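Local coordinates for protein alpha-glucosidase (Pseudoalteromonas sp. K8, PDB 5HQA) that hydrolyses alpha-glucosides as a chloride-activated, calcium-binding enzyme of glycoside hydrolase family 97, at residues S557-G562 against I568-K573; E235-L240 against L478-M483. All blocks are in the same frame, centred on the assembly; numbering follows the deposited sequence.

Interaction 1. Residues S557-G562 against I568-K573; sequences SIALDG and IVFARK
A559 CB sits over one face of the F570 ring, 4.2 Å from the ring centroid and 14° off the normal, a CH-pi contact, and on the same side of the sheet R572 gives a hydrogen bond to S557. The guanidinium of R572 lies over the opposite face of the ring, NH2 above its centre, and in turn lays its own face on F570 CD1. With CG beside its backbone N (chi1 -51°) and the chain extended from CG to NE, R572 runs back along the ring and offers NH1 to S557. The bond from R572 NH1 to OG of S557 is 2.9 Å long but bent, and OG stands 21° out of the guanidinium plane. Carbonyl oxygens elsewhere share the load, V521 O accepting from R572 NE and E72 O pairing with S557 OG, and W554 adds a cation-pi contact to the guanidinium.

A571 and V569 point to the other face of the sheet. L560, at the bulge, brings CD1 to A571 CB (3.8 Å), and its side chain crosses that of V569 obliquely. I598 and I600 of strand 596-601 cover V569 there.

Between the strands, I558 and A571 exchange a pair of backbone bonds, I558 N to A571 O (2.8 Å) and A571 N to I558 O (2.9 Å). Farther on, V569 O accepts from L560 N, yet V569 N gives to D561 O at 3.0 Å: the register slips by one between A559 and D561, with L560 the extra residue of a beta bulge. G562 then closes on I568 with their CA atoms 4.0 Å apart. This is an antiparallel beta hairpin with a bulge near its turn, forming one edge of the beta sheet in the C-terminal domain.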
ATOM      1  N   SER A 557      -9.068 -12.485   6.730  1.00 14.05           N
ATOM      2  CA  SER A 557      -8.380 -11.549   7.614  1.00 13.77           C
ATOM      3  C   SER A 557      -9.431 -10.771   8.395  1.00 15.88           C
ATOM      4  O   SER A 557     -10.502 -10.459   7.856  1.00 14.15           O
ATOM      5  CB  SER A 557      -7.493 -10.558   6.839  1.00 12.56           C
ATOM      6  OG  SER A 557      -6.404 -11.202   6.207  1.00 12.21           O
ATOM      7  N   ILE A 558      -9.132 -10.464   9.663  1.00 13.26           N
ATOM      8  CA  ILE A 558     -10.027  -9.681  10.519  1.00 14.38           C
ATOM      9  C   ILE A 558      -9.183  -8.799  11.423  1.00 14.16           C
ATOM     10  O   ILE A 558      -8.426  -9.314  12.255  1.00 13.95           O
ATOM     11  CB  ILE A 558     -10.935 -10.553  11.407  1.00 18.65           C
ATOM     12  CG1 ILE A 558     -11.536 -11.718  10.623  1.00 27.52           C
ATOM     13  CG2 ILE A 558     -12.025  -9.683  12.039  1.00 17.85           C
ATOM     14  CD1 ILE A 558     -12.065 -12.837  11.501  1.00 34.72           C
ATOM     15  N   ALA A 559      -9.336  -7.484  11.301  1.00 12.05           N
ATOM     16  CA  ALA A 559      -8.813  -6.583  12.323  1.00 12.35           C
ATOM     17  C   ALA A 559      -9.764  -6.653  13.513  1.00 13.89           C
ATOM     18  O   ALA A 559     -10.918  -6.220  13.418  1.00 13.05           O
ATOM     19  CB  ALA A 559      -8.676  -5.160  11.787  1.00 10.85           C
ATOM     20  N   LEU A 560      -9.290  -7.234  14.622  1.00 12.32           N
ATOM     21  CA  LEU A 560     -10.157  -7.511  15.765  1.00 13.68           C
ATOM     22  C   LEU A 560     -10.396  -6.282  16.627  1.00 15.90           C
ATOM     23  O   LEU A 560     -11.474  -6.141  17.211  1.00 16.12           O
ATOM     24  CB  LEU A 560      -9.547  -8.609  16.632  1.00 12.90           C
ATOM     25  CG  LEU A 560      -9.372  -9.972  15.972  1.00 16.23           C
ATOM     26  CD1 LEU A 560      -8.626 -10.910  16.902  1.00 15.62           C
ATOM     27  CD2 LEU A 560     -10.729 -10.534  15.623  1.00 15.64           C
ATOM     28  N   ASP A 561      -9.405  -5.408  16.740  1.00 13.97           N
ATOM     29  CA  ASP A 561      -9.484  -4.268  17.640  1.00 14.88           C
ATOM     30  C   ASP A 561      -8.357  -3.317  17.262  1.00 15.35           C
ATOM     31  O   ASP A 561      -7.411  -3.705  16.570  1.00 12.97           O
ATOM     32  CB  ASP A 561      -9.371  -4.718  19.101  1.00 13.97           C
ATOM     33  CG  ASP A 561      -9.771  -3.637  20.082  1.00 19.94           C
ATOM     34  OD1 ASP A 561      -9.551  -3.856  21.293  1.00 22.31           O
ATOM     35  OD2 ASP A 561     -10.295  -2.574  19.655  1.00 18.50           O
ATOM     36  N   GLY A 562      -8.471  -2.072  17.699  1.00 12.72           N
ATOM     37  CA  GLY A 562      -7.424  -1.115  17.405  1.00 10.81           C
ATOM     38  C   GLY A 562      -7.918   0.303  17.532  1.00 11.37           C
ATOM     39  O   GLY A 562      -9.113   0.573  17.670  1.00 13.60           O
ATOM     40  N   ILE A 568      -3.183  -2.059  17.054  1.00 10.68           N
ATOM     41  CA  ILE A 568      -4.026  -2.852  16.164  1.00 10.80           C
ATOM     42  C   ILE A 568      -3.774  -4.328  16.453  1.00 15.01           C
ATOM     43  O   ILE A 568      -2.657  -4.728  16.796  1.00 12.64           O
ATOM     44  CB  ILE A 568      -3.788  -2.524  14.665  1.00 12.85           C
ATOM     45  CG1 ILE A 568      -4.687  -3.406  13.785  1.00 17.81           C
ATOM     46  CG2 ILE A 568      -2.326  -2.700  14.301  1.00 13.73           C
ATOM     47  CD1 ILE A 568      -5.343  -2.722  12.650  1.00 19.07           C
ATOM     48  N   VAL A 569      -4.836  -5.133  16.328  1.00 11.19           N
ATOM     49  CA  VAL A 569      -4.788  -6.586  16.472  1.00 11.35           C
ATOM     50  C   VAL A 569      -5.409  -7.202  15.227  1.00 13.07           C
ATOM     51  O   VAL A 569      -6.572  -6.919  14.907  1.00 14.34           O
ATOM     52  CB  VAL A 569      -5.537  -7.070  17.723  1.00 12.39           C
ATOM     53  CG1 VAL A 569      -5.377  -8.587  17.877  1.00 13.01           C
ATOM     54  CG2 VAL A 569      -5.042  -6.338  18.962  1.00 13.87           C
ATOM     55  N   PHE A 570      -4.651  -8.058  14.536  1.00 13.25           N
ATOM     56  CA  PHE A 570      -5.118  -8.768  13.349  1.00 11.45           C
ATOM     57  C   PHE A 570      -5.149 -10.259  13.630  1.00 14.13           C
ATOM     58  O   PHE A 570      -4.237 -10.791  14.264  1.00 14.62           O
ATOM     59  CB  PHE A 570      -4.191  -8.532  12.155  1.00 12.11           C
ATOM     60  CG  PHE A 570      -4.755  -7.634  11.090  1.00 11.76           C
ATOM     61  CD1 PHE A 570      -5.704  -8.109  10.196  1.00 14.26           C
ATOM     62  CD2 PHE A 570      -4.290  -6.336  10.945  1.00 13.47           C
ATOM     63  CE1 PHE A 570      -6.211  -7.286   9.186  1.00 14.79           C
ATOM     64  CE2 PHE A 570      -4.784  -5.513   9.941  1.00 12.99           C
ATOM     65  CZ  PHE A 570      -5.738  -5.995   9.061  1.00 13.34           C
ATOM     66  N   ALA A 571      -6.201 -10.930  13.158  1.00 13.30           N
ATOM     67  CA  ALA A 571      -6.233 -12.382  13.051  1.00 12.76           C
ATOM     68  C   ALA A 571      -6.447 -12.748  11.585  1.00 15.38           C
ATOM     69  O   ALA A 571      -7.300 -12.154  10.913  1.00 14.38           O
ATOM     70  CB  ALA A 571      -7.338 -12.979  13.927  1.00 13.04           C
ATOM     71  N   ARG A 572      -5.662 -13.705  11.080  1.00 13.47           N
ATOM     72  CA  ARG A 572      -5.778 -14.119   9.685  1.00 12.99           C
ATOM     73  C   ARG A 572      -5.674 -15.635   9.582  1.00 14.52           C
ATOM     74  O   ARG A 572      -4.892 -16.264  10.303  1.00 13.97           O
ATOM     75  CB  ARG A 572      -4.697 -13.472   8.800  1.00 12.70           C
ATOM     76  CG  ARG A 572      -4.568 -11.964   8.928  1.00 12.25           C
ATOM     77  CD  ARG A 572      -3.530 -11.447   7.947  1.00 12.13           C
ATOM     78  NE  ARG A 572      -3.091 -10.079   8.228  1.00 12.04           N
ATOM     79  CZ  ARG A 572      -3.488  -9.001   7.554  1.00 13.97           C
ATOM     80  NH1 ARG A 572      -4.361  -9.116   6.555  1.00 13.73           N
ATOM     81  NH2 ARG A 572      -3.005  -7.801   7.873  1.00 11.34           N
ATOM     82  N   LYS A 573      -6.455 -16.214   8.677  1.00 13.93           N
ATOM     83  CA  LYS A 573      -6.455 -17.654   8.450  1.00 14.50           C
ATOM     84  C   LYS A 573      -5.705 -17.950   7.160  1.00 16.24           C
ATOM     85  O   LYS A 573      -5.993 -17.346   6.123  1.00 14.73           O
ATOM     86  CB  LYS A 573      -7.882 -18.204   8.368  1.00 15.03           C
ATOM     87  CG  LYS A 573      -7.940 -19.717   8.519  1.00 15.65           C
ATOM     88  CD  LYS A 573      -9.374 -20.254   8.375  1.00 17.50           C
ATOM     89  CE  LYS A 573      -9.407 -21.757   8.637  1.00 19.70           C
ATOM     90  NZ  LYS A 573     -10.776 -22.327   8.495  1.00 21.91           N
TER

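Interaction 2. Residues E235-L240 against L478-M483; sequences EKAVDL and LAFTRM
An interdomain seam is made here, where the start of helix 237-241, in the N-terminal family region, meets the loop between helices 474-478 and 482-485 of the barrel region. One aromatic side chain carries it. F480 extends its CE1 corner to A237 CB, 3.6 Å away, and CD1 lies 3.7 Å from A237 O. The methyl approaches the ring obliquely, whereas V238 N lies at the ring edge, near its plane and 4.0 Å from CE1. V238 adds a looser touch, CG1 to CE1 at 4.4 Å. CG of F480 lies beside its backbone N (chi1 -59°), which swings the ring across to the helix although the bond to CB does not aim there.

Each partner is shaped locally. D239 OD2 accepts from K236 N at 3.1 Å, tying the residue before the helix to its first turn. F480 occupies the third position of a type I turn, L478 to T481, and L478 O takes both T481 N and M483 N from opposite faces of its plane. Outside the pair, H181 touches A237, while V564 and I568 pack on the ring. Such apolar packing of a loop phenylalanine against a helix start joins the N-terminal beta-sandwich to the TIM barrel.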
ATOM      1  N   GLU A 235     -18.163   3.085  12.299  1.00 14.28           N
ATOM      2  CA  GLU A 235     -18.265   3.441  13.714  1.00 17.60           C
ATOM      3  C   GLU A 235     -16.946   3.247  14.442  1.00 18.10           C
ATOM      4  O   GLU A 235     -16.704   3.901  15.462  1.00 20.35           O
ATOM      5  CB  GLU A 235     -19.311   2.603  14.441  1.00 23.24           C
ATOM      6  CG  GLU A 235     -20.580   2.346  13.730  1.00 32.41           C
ATOM      7  CD  GLU A 235     -21.451   1.442  14.556  0.20 38.34           C
ATOM      8  OE1 GLU A 235     -22.297   1.976  15.294  0.54 46.27           O
ATOM      9  OE2 GLU A 235     -21.251   0.211  14.506  0.75 36.97           O
ATOM     10  N   LYS A 236     -16.116   2.322  13.970  1.00 15.45           N
ATOM     11  CA  LYS A 236     -14.878   1.948  14.637  1.00 15.73           C
ATOM     12  C   LYS A 236     -13.719   2.050  13.656  1.00 14.86           C
ATOM     13  O   LYS A 236     -13.888   1.856  12.450  1.00 14.38           O
ATOM     14  CB  LYS A 236     -14.932   0.510  15.175  1.00 19.00           C
ATOM     15  CG  LYS A 236     -16.009   0.227  16.171  1.00 22.79           C
ATOM     16  CD  LYS A 236     -16.062  -1.271  16.449  1.00 29.77           C
ATOM     17  CE  LYS A 236     -17.075  -1.596  17.539  1.00 38.67           C
ATOM     18  NZ  LYS A 236     -16.797  -0.829  18.789  0.29 38.15           N
ATOM     19  N   ALA A 237     -12.526   2.313  14.194  1.00 11.37           N
ATOM     20  CA  ALA A 237     -11.343   2.352  13.344  1.00 11.41           C
ATOM     21  C   ALA A 237     -11.183   1.059  12.541  1.00 12.31           C
ATOM     22  O   ALA A 237     -10.897   1.102  11.339  1.00 13.46           O
ATOM     23  CB  ALA A 237     -10.106   2.624  14.196  1.00 11.07           C
ATOM     24  N   VAL A 238     -11.399  -0.102  13.173  1.00 11.76           N
ATOM     25  CA  VAL A 238     -11.209  -1.351  12.434  1.00 12.21           C
ATOM     26  C   VAL A 238     -12.248  -1.540  11.336  1.00 13.17           C
ATOM     27  O   VAL A 238     -12.038  -2.363  10.433  1.00 13.78           O
ATOM     28  CB  VAL A 238     -11.208  -2.592  13.354  1.00 11.70           C
ATOM     29  CG1 VAL A 238      -9.996  -2.564  14.281  1.00 11.93           C
ATOM     30  CG2 VAL A 238     -12.510  -2.702  14.141  1.00 12.52           C
ATOM     31  N   ASP A 239     -13.371  -0.812  11.377  1.00 11.54           N
ATOM     32  CA  ASP A 239     -14.321  -0.919  10.272  1.00 12.76           C
ATOM     33  C   ASP A 239     -13.733  -0.365   8.983  1.00 14.68           C
ATOM     34  O   ASP A 239     -14.119  -0.799   7.893  1.00 16.58           O
ATOM     35  CB  ASP A 239     -15.628  -0.199  10.602  1.00 14.16           C
ATOM     36  CG  ASP A 239     -16.384  -0.852  11.746  1.00 22.25           C
ATOM     37  OD1 ASP A 239     -16.182  -2.063  11.993  1.00 21.21           O
ATOM     38  OD2 ASP A 239     -17.186  -0.151  12.396  1.00 23.66           O
ATOM     39  N   LEU A 240     -12.809   0.596   9.082  1.00 11.75           N
ATOM     40  CA  LEU A 240     -12.080   1.032   7.896  1.00 10.97           C
ATOM     41  C   LEU A 240     -11.204  -0.089   7.365  1.00 12.93           C
ATOM     42  O   LEU A 240     -11.132  -0.317   6.152  1.00 13.36           O
ATOM     43  CB  LEU A 240     -11.208   2.249   8.221  1.00 13.53           C
ATOM     44  CG  LEU A 240     -11.862   3.492   8.821  1.00 16.99           C
ATOM     45  CD1 LEU A 240     -10.807   4.571   9.045  1.00 14.43           C
ATOM     46  CD2 LEU A 240     -12.952   3.987   7.912  1.00 16.89           C
ATOM     47  N   LEU A 478       0.331   3.445  10.225  1.00 10.79           N
ATOM     48  CA  LEU A 478       0.240   2.808   8.913  1.00 10.35           C
ATOM     49  C   LEU A 478      -1.020   1.972   8.780  1.00 10.65           C
ATOM     50  O   LEU A 478      -1.684   1.993   7.736  1.00 10.56           O
ATOM     51  CB  LEU A 478       1.464   1.914   8.663  1.00  9.79           C
ATOM     52  CG  LEU A 478       2.818   2.598   8.441  1.00 11.33           C
ATOM     53  CD1 LEU A 478       3.916   1.530   8.297  1.00  9.63           C
ATOM     54  CD2 LEU A 478       2.785   3.512   7.218  1.00 13.20           C
ATOM     55  N   ALA A 479      -1.361   1.226   9.833  1.00 10.44           N
ATOM     56  CA  ALA A 479      -2.450   0.256   9.744  1.00 10.02           C
ATOM     57  C   ALA A 479      -3.784   0.902   9.392  1.00 10.11           C
ATOM     58  O   ALA A 479      -4.657   0.232   8.833  1.00 12.49           O
ATOM     59  CB  ALA A 479      -2.583  -0.512  11.060  1.00  9.88           C
ATOM     60  N   PHE A 480      -3.974   2.182   9.714  1.00  8.70           N
ATOM     61  CA  PHE A 480      -5.246   2.853   9.467  1.00  9.67           C
ATOM     62  C   PHE A 480      -5.120   3.963   8.432  1.00 12.18           C
ATOM     63  O   PHE A 480      -6.059   4.752   8.244  1.00 10.22           O
ATOM     64  CB  PHE A 480      -5.822   3.409  10.773  1.00  9.27           C
ATOM     65  CG  PHE A 480      -6.055   2.361  11.828  1.00  9.77           C
ATOM     66  CD1 PHE A 480      -7.242   1.639  11.856  1.00 10.12           C
ATOM     67  CD2 PHE A 480      -5.086   2.100  12.796  1.00 10.88           C
ATOM     68  CE1 PHE A 480      -7.459   0.670  12.819  1.00 10.69           C
ATOM     69  CE2 PHE A 480      -5.292   1.131  13.771  1.00 10.05           C
ATOM     70  CZ  PHE A 480      -6.482   0.417  13.788  1.00 11.65           C
ATOM     71  N   THR A 481      -3.980   4.047   7.760  1.00 10.12           N
ATOM     72  CA  THR A 481      -3.793   5.045   6.725  1.00  8.99           C
ATOM     73  C   THR A 481      -3.253   4.352   5.480  1.00  9.89           C
ATOM     74  O   THR A 481      -4.027   3.853   4.657  1.00 11.37           O
ATOM     75  CB  THR A 481      -2.854   6.154   7.226  1.00 11.08           C
ATOM     76  OG1 THR A 481      -1.612   5.579   7.661  1.00 11.32           O
ATOM     77  CG2 THR A 481      -3.485   6.917   8.401  1.00  9.97           C
ATOM     78  N   ARG A 482      -1.921   4.284   5.363  1.00 10.26           N
ATOM     79  CA  ARG A 482      -1.279   3.646   4.214  1.00  9.14           C
ATOM     80  C   ARG A 482      -1.835   2.248   3.933  1.00 10.12           C
ATOM     81  O   ARG A 482      -2.065   1.886   2.772  1.00 10.72           O
ATOM     82  CB  ARG A 482       0.233   3.583   4.452  1.00  8.49           C
ATOM     83  CG  ARG A 482       0.973   2.610   3.547  1.00  9.37           C
ATOM     84  CD  ARG A 482       0.967   3.050   2.077  1.00 10.55           C
ATOM     85  NE  ARG A 482       1.709   2.082   1.268  1.00  9.70           N
ATOM     86  CZ  ARG A 482       1.222   0.909   0.870  1.00 10.35           C
ATOM     87  NH1 ARG A 482       1.980   0.082   0.158  1.00 11.60           N
ATOM     88  NH2 ARG A 482      -0.027   0.566   1.175  1.00  8.60           N
ATOM     89  N   MET A 483      -2.059   1.442   4.978  1.00  8.98           N
ATOM     90  CA  MET A 483      -2.468   0.059   4.732  1.00  9.66           C
ATOM     91  C   MET A 483      -3.906  -0.047   4.234  1.00 12.10           C
ATOM     92  O   MET A 483      -4.287  -1.103   3.715  1.00 11.91           O
ATOM     93  CB  MET A 483      -2.281  -0.798   5.988  1.00  8.62           C
ATOM     94  CG  MET A 483      -0.828  -0.912   6.455  1.00  8.51           C
ATOM     95  SD  MET A 483       0.376  -1.308   5.153  1.00 12.95           S
ATOM     96  CE  MET A 483      -0.118  -2.975   4.723  1.00 10.67           C
TER

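How the interactions relate
Interactions 1 and 2, with centres 11 Å apart, pack directly on each other. I568 CD1 of the hairpin comes within 3.5 Å of F480 CZ, and V238 CG1 lies 3.5 Å from D561 C, beside the bulge, so F480 and V238 both pack on the hairpin. Together the two contacts bring the N-terminal, barrel and C-terminal regions to one junction. Near it lies the magnesium site of G565, D566 and D592: the ion is about 10 Å from the F480 side chain and about 11 Å from G562. The calcium and glycan pocket is a separate site; the calcium ligand E455 also accepts a hydrogen bond at its backbone O from R482 NH1, in segment 478-483 of interaction 2.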